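Local coordinates for protein CRISPR-associated endoribonuclease Cas2 (Streptococcus pyogenes serotype M1, PDB 4QR2) that probably acts as a magnesium-dependent endonuclease in CRISPR adaptive immunity, forming a homodimer that assembles with a Cas1 homodimer, at residues Met1-Thr13 with Asp64-Gln76. Sequence-based numbering, arbitrary orientation.
Sequences MMVLVTYDVNTET and DSIRFYLLGKNWQ
The Y7 ring meets S65 O and D64 OD2 at its edge, while V9 CB lies over one face near the rim. Y7 OH donates to D64 OD2 at 2.6 Å, from above the carboxylate plane; ring and carboxylate planes stand 71° apart. That same oxygen also takes D60 N and a salt bridge from R19, which probably favours the charged carboxylate. With CG anti to the backbone N (chi1 -177°), the Y7 ring passes I66 and its OH meets D64, just before strand 65-71. The F68 ring has V5 CG2 at its edge, 3.9 Å from CD1, and I66 CG2 over one face. On the other side of the sheet, T6 OG1 lies in the plane of the Y69 ring at its edge, 3.9 Å from CE1. R67 NE donates to Y69 OH at 2.9 Å, within the guanidinium plane. At the far end M2 crosses W75 at about a right angle. M2 CG comes closest, 3.1 Å from W75 NE1 and oblique to the ring. NE1 also makes a weak bond to M2 SD, 3.6 Å away, in an oblique Met-aromatic contact. Backbone bonds join L4 with Y69, T6 with R67 and D8 with S65, each pair in both directions. A water links S65 OG to OD2 of D8, the predicted catalytic magnesium ligand. From the second subunit, Q35 hydrogen-bonds T6 OG1 and S65 OG, N36 N donates to D8 OD2, and E40 OE2 makes a salt bridge with R67 NH2 and a hydrogen bond with Y69 OH. Strands 2-8 and 65-71 are antiparallel neighbours, with helices packed on the Y7, I66 and F68 side. Strand 65-71 carries the sheet across the dimer interface, in the ferredoxin-like fold of Cas2.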
loop_
_atom_site.group_PDB
_atom_site.type_symbol
_atom_site.label_atom_id
_atom_site.label_comp_id
_atom_site.label_asym_id
_atom_site.label_seq_id
_atom_site.Cartn_x
_atom_site.Cartn_y
_atom_site.Cartn_z
ATOM N N MET A 1 -17.240 -1.683 6.714
ATOM C CA MET A 1 -16.500 -2.186 5.535
ATOM C C MET A 1 -15.049 -2.004 5.985
ATOM O O MET A 1 -14.729 -0.982 6.542
ATOM C CB MET A 1 -16.623 -1.250 4.289
ATOM C CG MET A 1 -17.977 -0.784 3.784
ATOM S SD MET A 1 -17.833 0.594 2.580
ATOM C CE MET A 1 -16.959 -0.271 1.304
ATOM N N MET A 2 -14.168 -2.947 5.643
ATOM C CA MET A 2 -12.735 -2.736 5.921
ATOM C C MET A 2 -12.130 -2.295 4.607
ATOM O O MET A 2 -12.284 -2.942 3.538
ATOM C CB MET A 2 -12.073 -4.006 6.409
ATOM C CG MET A 2 -12.914 -4.686 7.510
ATOM S SD MET A 2 -12.845 -3.781 9.083
ATOM C CE MET A 2 -13.379 -5.077 10.250
ATOM N N VAL A 3 -11.465 -1.179 4.647
ATOM C CA VAL A 3 -10.927 -0.590 3.447
ATOM C C VAL A 3 -9.453 -0.317 3.677
ATOM O O VAL A 3 -9.072 0.410 4.624
ATOM C CB VAL A 3 -11.570 0.754 3.124
ATOM C CG1 VAL A 3 -10.885 1.407 1.918
ATOM C CG2 VAL A 3 -13.100 0.589 2.867
ATOM N N LEU A 4 -8.638 -0.909 2.834
ATOM C CA LEU A 4 -7.199 -0.558 2.791
ATOM C C LEU A 4 -6.933 0.646 1.906
ATOM O O LEU A 4 -7.283 0.657 0.719
ATOM C CB LEU A 4 -6.403 -1.753 2.269
ATOM C CG LEU A 4 -4.900 -1.640 2.309
ATOM C CD1 LEU A 4 -4.435 -1.679 3.724
ATOM C CD2 LEU A 4 -4.205 -2.694 1.480
ATOM N N VAL A 5 -6.291 1.652 2.466
ATOM C CA VAL A 5 -6.009 2.876 1.749
ATOM C C VAL A 5 -4.504 2.918 1.482
ATOM O O VAL A 5 -3.702 2.920 2.453
ATOM C CB VAL A 5 -6.396 4.133 2.579
ATOM C CG1 VAL A 5 -6.147 5.419 1.802
ATOM C CG2 VAL A 5 -7.867 4.137 2.983
ATOM N N THR A 6 -4.115 3.051 0.200
ATOM C CA THR A 6 -2.760 3.227 -0.157
ATOM C C THR A 6 -2.550 4.546 -0.896
ATOM O O THR A 6 -3.165 4.836 -1.906
ATOM C CB THR A 6 -2.189 1.968 -0.926
ATOM O OG1 THR A 6 -2.861 1.886 -2.207
ATOM C CG2 THR A 6 -2.463 0.639 -0.233
ATOM N N TYR A 7 -1.695 5.400 -0.299
ATOM C CA TYR A 7 -1.460 6.735 -0.771
ATOM C C TYR A 7 -0.076 6.863 -1.349
ATOM O O TYR A 7 0.918 6.604 -0.677
ATOM C CB TYR A 7 -1.638 7.772 0.379
ATOM C CG TYR A 7 -1.483 9.238 -0.028
ATOM C CD1 TYR A 7 -1.886 9.693 -1.251
ATOM C CD2 TYR A 7 -0.948 10.145 0.847
ATOM C CE1 TYR A 7 -1.833 11.012 -1.578
ATOM C CE2 TYR A 7 -0.857 11.472 0.541
ATOM C CZ TYR A 7 -1.257 11.934 -0.662
ATOM O OH TYR A 7 -1.160 13.271 -0.966
ATOM N N ASP A 8 0.008 7.233 -2.632
ATOM C CA ASP A 8 1.272 7.450 -3.332
ATOM C C ASP A 8 1.481 8.957 -3.492
ATOM O O ASP A 8 0.754 9.635 -4.229
ATOM C CB ASP A 8 1.159 6.851 -4.721
ATOM C CG ASP A 8 2.485 6.804 -5.502
ATOM O OD1 ASP A 8 3.476 7.329 -5.071
ATOM O OD2 ASP A 8 2.472 6.194 -6.632
ATOM N N VAL A 9 2.465 9.429 -2.757
ATOM C CA VAL A 9 2.849 10.816 -2.750
ATOM C C VAL A 9 4.379 10.811 -2.657
ATOM O O VAL A 9 5.011 9.933 -2.060
ATOM C CB VAL A 9 2.200 11.589 -1.600
ATOM C CG1 VAL A 9 2.660 11.029 -0.269
ATOM C CG2 VAL A 9 2.468 13.070 -1.685
ATOM N N ASN A 10 4.964 11.849 -3.261
ATOM C CA ASN A 10 6.393 12.037 -3.298
ATOM C C ASN A 10 6.906 12.717 -2.060
ATOM O O ASN A 10 6.668 13.901 -1.900
ATOM C CB ASN A 10 6.828 12.788 -4.536
ATOM C CG ASN A 10 8.369 12.904 -4.638
ATOM O OD1 ASN A 10 9.083 12.572 -3.678
ATOM N ND2 ASN A 10 8.885 13.210 -5.845
ATOM N N THR A 11 7.481 11.949 -1.124
ATOM C CA THR A 11 7.889 12.501 0.201
ATOM C C THR A 11 9.275 13.206 0.135
ATOM O O THR A 11 9.837 13.670 1.144
ATOM C CB THR A 11 7.944 11.386 1.256
ATOM O OG1 THR A 11 8.907 10.400 0.857
ATOM C CG2 THR A 11 6.578 10.783 1.518
ATOM N N GLU A 12 9.859 13.310 -1.085
ATOM C CA GLU A 12 11.010 14.090 -1.271
ATOM C C GLU A 12 10.733 15.580 -1.265
ATOM O O GLU A 12 11.675 16.325 -1.235
ATOM C CB GLU A 12 11.773 13.707 -2.590
ATOM C CG GLU A 12 12.422 12.355 -2.499
ATOM C CD GLU A 12 13.585 12.189 -3.474
ATOM O OE1 GLU A 12 13.321 11.785 -4.617
ATOM O OE2 GLU A 12 14.713 12.531 -3.122
ATOM N N THR A 13 9.477 16.014 -1.289
ATOM C CA THR A 13 9.140 17.426 -1.266
ATOM C C THR A 13 8.458 17.713 0.050
ATOM O O THR A 13 7.738 16.852 0.493
ATOM C CB THR A 13 8.129 17.730 -2.394
ATOM O OG1 THR A 13 6.927 16.999 -2.197
ATOM C CG2 THR A 13 8.724 17.246 -3.742
ATOM N N ASP A 64 -0.417 12.757 -7.315
ATOM C CA ASP A 64 -0.588 11.742 -6.273
ATOM C C ASP A 64 -1.673 10.773 -6.721
ATOM O O ASP A 64 -2.522 11.098 -7.540
ATOM C CB ASP A 64 -1.137 12.372 -4.964
ATOM C CG ASP A 64 -0.288 13.544 -4.407
ATOM O OD1 ASP A 64 0.790 13.916 -4.970
ATOM O OD2 ASP A 64 -0.780 14.138 -3.424
ATOM N N SER A 65 -1.750 9.617 -6.079
ATOM C CA SER A 65 -2.950 8.779 -6.175
ATOM C C SER A 65 -3.303 8.081 -4.872
ATOM O O SER A 65 -2.424 7.885 -4.044
ATOM C CB SER A 65 -2.829 7.723 -7.263
ATOM O OG SER A 65 -1.850 6.799 -6.926
ATOM N N ILE A 66 -4.571 7.643 -4.765
ATOM C CA ILE A 66 -5.042 6.845 -3.653
ATOM C C ILE A 66 -5.803 5.671 -4.259
ATOM O O ILE A 66 -6.630 5.862 -5.169
ATOM C CB ILE A 66 -5.973 7.650 -2.697
ATOM C CG1 ILE A 66 -5.106 8.697 -1.968
ATOM C CG2 ILE A 66 -6.686 6.673 -1.744
ATOM C CD1 ILE A 66 -5.753 9.358 -0.799
ATOM N N ARG A 67 -5.530 4.485 -3.716
ATOM C CA ARG A 67 -6.246 3.300 -4.035
ATOM C C ARG A 67 -6.921 2.810 -2.789
ATOM O O ARG A 67 -6.359 2.898 -1.682
ATOM C CB ARG A 67 -5.296 2.199 -4.657
ATOM C CG ARG A 67 -4.803 2.629 -5.999
ATOM C CD ARG A 67 -3.768 1.670 -6.571
ATOM N NE ARG A 67 -4.383 0.447 -7.054
ATOM C CZ ARG A 67 -4.899 0.321 -8.268
ATOM N NH1 ARG A 67 -4.988 1.397 -9.057
ATOM N NH2 ARG A 67 -5.396 -0.813 -8.645
ATOM N N PHE A 68 -8.109 2.271 -2.985
ATOM C CA PHE A 68 -8.905 1.676 -1.898
ATOM C C PHE A 68 -9.169 0.228 -2.212
ATOM O O PHE A 68 -9.794 -0.082 -3.267
ATOM C CB PHE A 68 -10.270 2.373 -1.799
ATOM C CG PHE A 68 -10.205 3.844 -1.577
ATOM C CD1 PHE A 68 -9.790 4.327 -0.396
ATOM C CD2 PHE A 68 -10.556 4.733 -2.590
ATOM C CE1 PHE A 68 -9.749 5.718 -0.128
ATOM C CE2 PHE A 68 -10.500 6.123 -2.376
ATOM C CZ PHE A 68 -10.058 6.611 -1.139
ATOM N N TYR A 69 -8.754 -0.670 -1.317
ATOM C CA TYR A 69 -9.022 -2.092 -1.498
ATOM C C TYR A 69 -10.008 -2.517 -0.464
ATOM O O TYR A 69 -9.792 -2.354 0.720
ATOM C CB TYR A 69 -7.723 -2.929 -1.340
ATOM C CG TYR A 69 -6.665 -2.599 -2.389
ATOM C CD1 TYR A 69 -5.821 -1.561 -2.253
ATOM C CD2 TYR A 69 -6.550 -3.405 -3.494
ATOM C CE1 TYR A 69 -4.917 -1.276 -3.241
ATOM C CE2 TYR A 69 -5.623 -3.190 -4.451
ATOM C CZ TYR A 69 -4.802 -2.138 -4.345
ATOM O OH TYR A 69 -3.898 -1.859 -5.334
ATOM N N LEU A 70 -11.184 -2.939 -0.923
ATOM C CA LEU A 70 -12.215 -3.469 -0.051
ATOM C C LEU A 70 -11.914 -4.885 0.376
ATOM O O LEU A 70 -12.061 -5.843 -0.379
ATOM C CB LEU A 70 -13.568 -3.394 -0.772
ATOM C CG LEU A 70 -14.039 -1.953 -0.773
ATOM C CD1 LEU A 70 -13.388 -0.949 -1.754
ATOM C CD2 LEU A 70 -15.526 -2.111 -0.996
ATOM N N LEU A 71 -11.527 -5.051 1.603
ATOM C CA LEU A 71 -11.097 -6.363 2.090
ATOM C C LEU A 71 -12.291 -7.113 2.673
ATOM O O LEU A 71 -13.237 -6.525 3.204
ATOM C CB LEU A 71 -10.021 -6.197 3.146
ATOM C CG LEU A 71 -8.817 -5.365 2.654
ATOM C CD1 LEU A 71 -7.746 -5.394 3.710
ATOM C CD2 LEU A 71 -8.211 -5.812 1.356
ATOM N N GLY A 72 -12.293 -8.409 2.561
ATOM C CA GLY A 72 -13.443 -9.170 3.061
ATOM C C GLY A 72 -13.381 -9.335 4.567
ATOM O O GLY A 72 -12.408 -8.926 5.200
ATOM N N LYS A 73 -14.401 -9.988 5.134
ATOM C CA LYS A 73 -14.383 -10.342 6.558
ATOM C C LYS A 73 -13.234 -11.330 6.856
ATOM O O LYS A 73 -12.896 -12.192 6.022
ATOM C CB LYS A 73 -15.727 -10.936 6.987
ATOM C CG LYS A 73 -16.878 -9.950 6.848
ATOM C CD LYS A 73 -18.222 -10.619 7.065
ATOM C CE LYS A 73 -19.352 -9.591 7.058
ATOM N NZ LYS A 73 -20.637 -10.178 7.540
ATOM N N ASN A 74 -12.636 -11.176 8.039
ATOM C CA ASN A 74 -11.438 -11.924 8.460
ATOM C C ASN A 74 -10.207 -11.634 7.573
ATOM O O ASN A 74 -9.267 -12.420 7.483
ATOM C CB ASN A 74 -11.751 -13.432 8.601
ATOM C CG ASN A 74 -12.837 -13.710 9.649
ATOM O OD1 ASN A 74 -12.836 -13.135 10.751
ATOM N ND2 ASN A 74 -13.788 -14.562 9.299
ATOM N N TRP A 75 -10.196 -10.473 6.922
ATOM C CA TRP A 75 -8.970 -10.040 6.218
ATOM C C TRP A 75 -7.731 -10.063 7.210
ATOM O O TRP A 75 -6.585 -10.261 6.774
ATOM C CB TRP A 75 -9.190 -8.642 5.626
ATOM C CG TRP A 75 -9.444 -7.654 6.695
ATOM C CD1 TRP A 75 -10.650 -7.341 7.278
ATOM C CD2 TRP A 75 -8.436 -6.893 7.403
ATOM N NE1 TRP A 75 -10.448 -6.416 8.287
ATOM C CE2 TRP A 75 -9.096 -6.133 8.378
ATOM C CE3 TRP A 75 -7.031 -6.799 7.292
ATOM C CZ2 TRP A 75 -8.393 -5.271 9.251
ATOM C CZ3 TRP A 75 -6.337 -5.963 8.126
ATOM C CH2 TRP A 75 -7.012 -5.216 9.119
ATOM N N GLN A 76 -7.997 -9.952 8.533
ATOM C CA GLN A 76 -6.956 -9.865 9.572
ATOM C C GLN A 76 -6.073 -11.144 9.555
ATOM O O GLN A 76 -4.882 -11.085 9.841
ATOM C CB GLN A 76 -7.582 -9.621 10.967
ATOM C CG GLN A 76 -8.207 -8.234 11.176
ATOM C CD GLN A 76 -8.990 -8.076 12.498
ATOM O OE1 GLN A 76 -9.148 -9.030 13.274
ATOM N NE2 GLN A 76 -9.485 -6.856 12.757
HETATM O O HOH W 1 -15.249 -5.550 4.613
HETATM O O HOH W 2 0.414 6.954 -8.150
HETATM O O HOH W 3 3.478 13.451 -5.231
#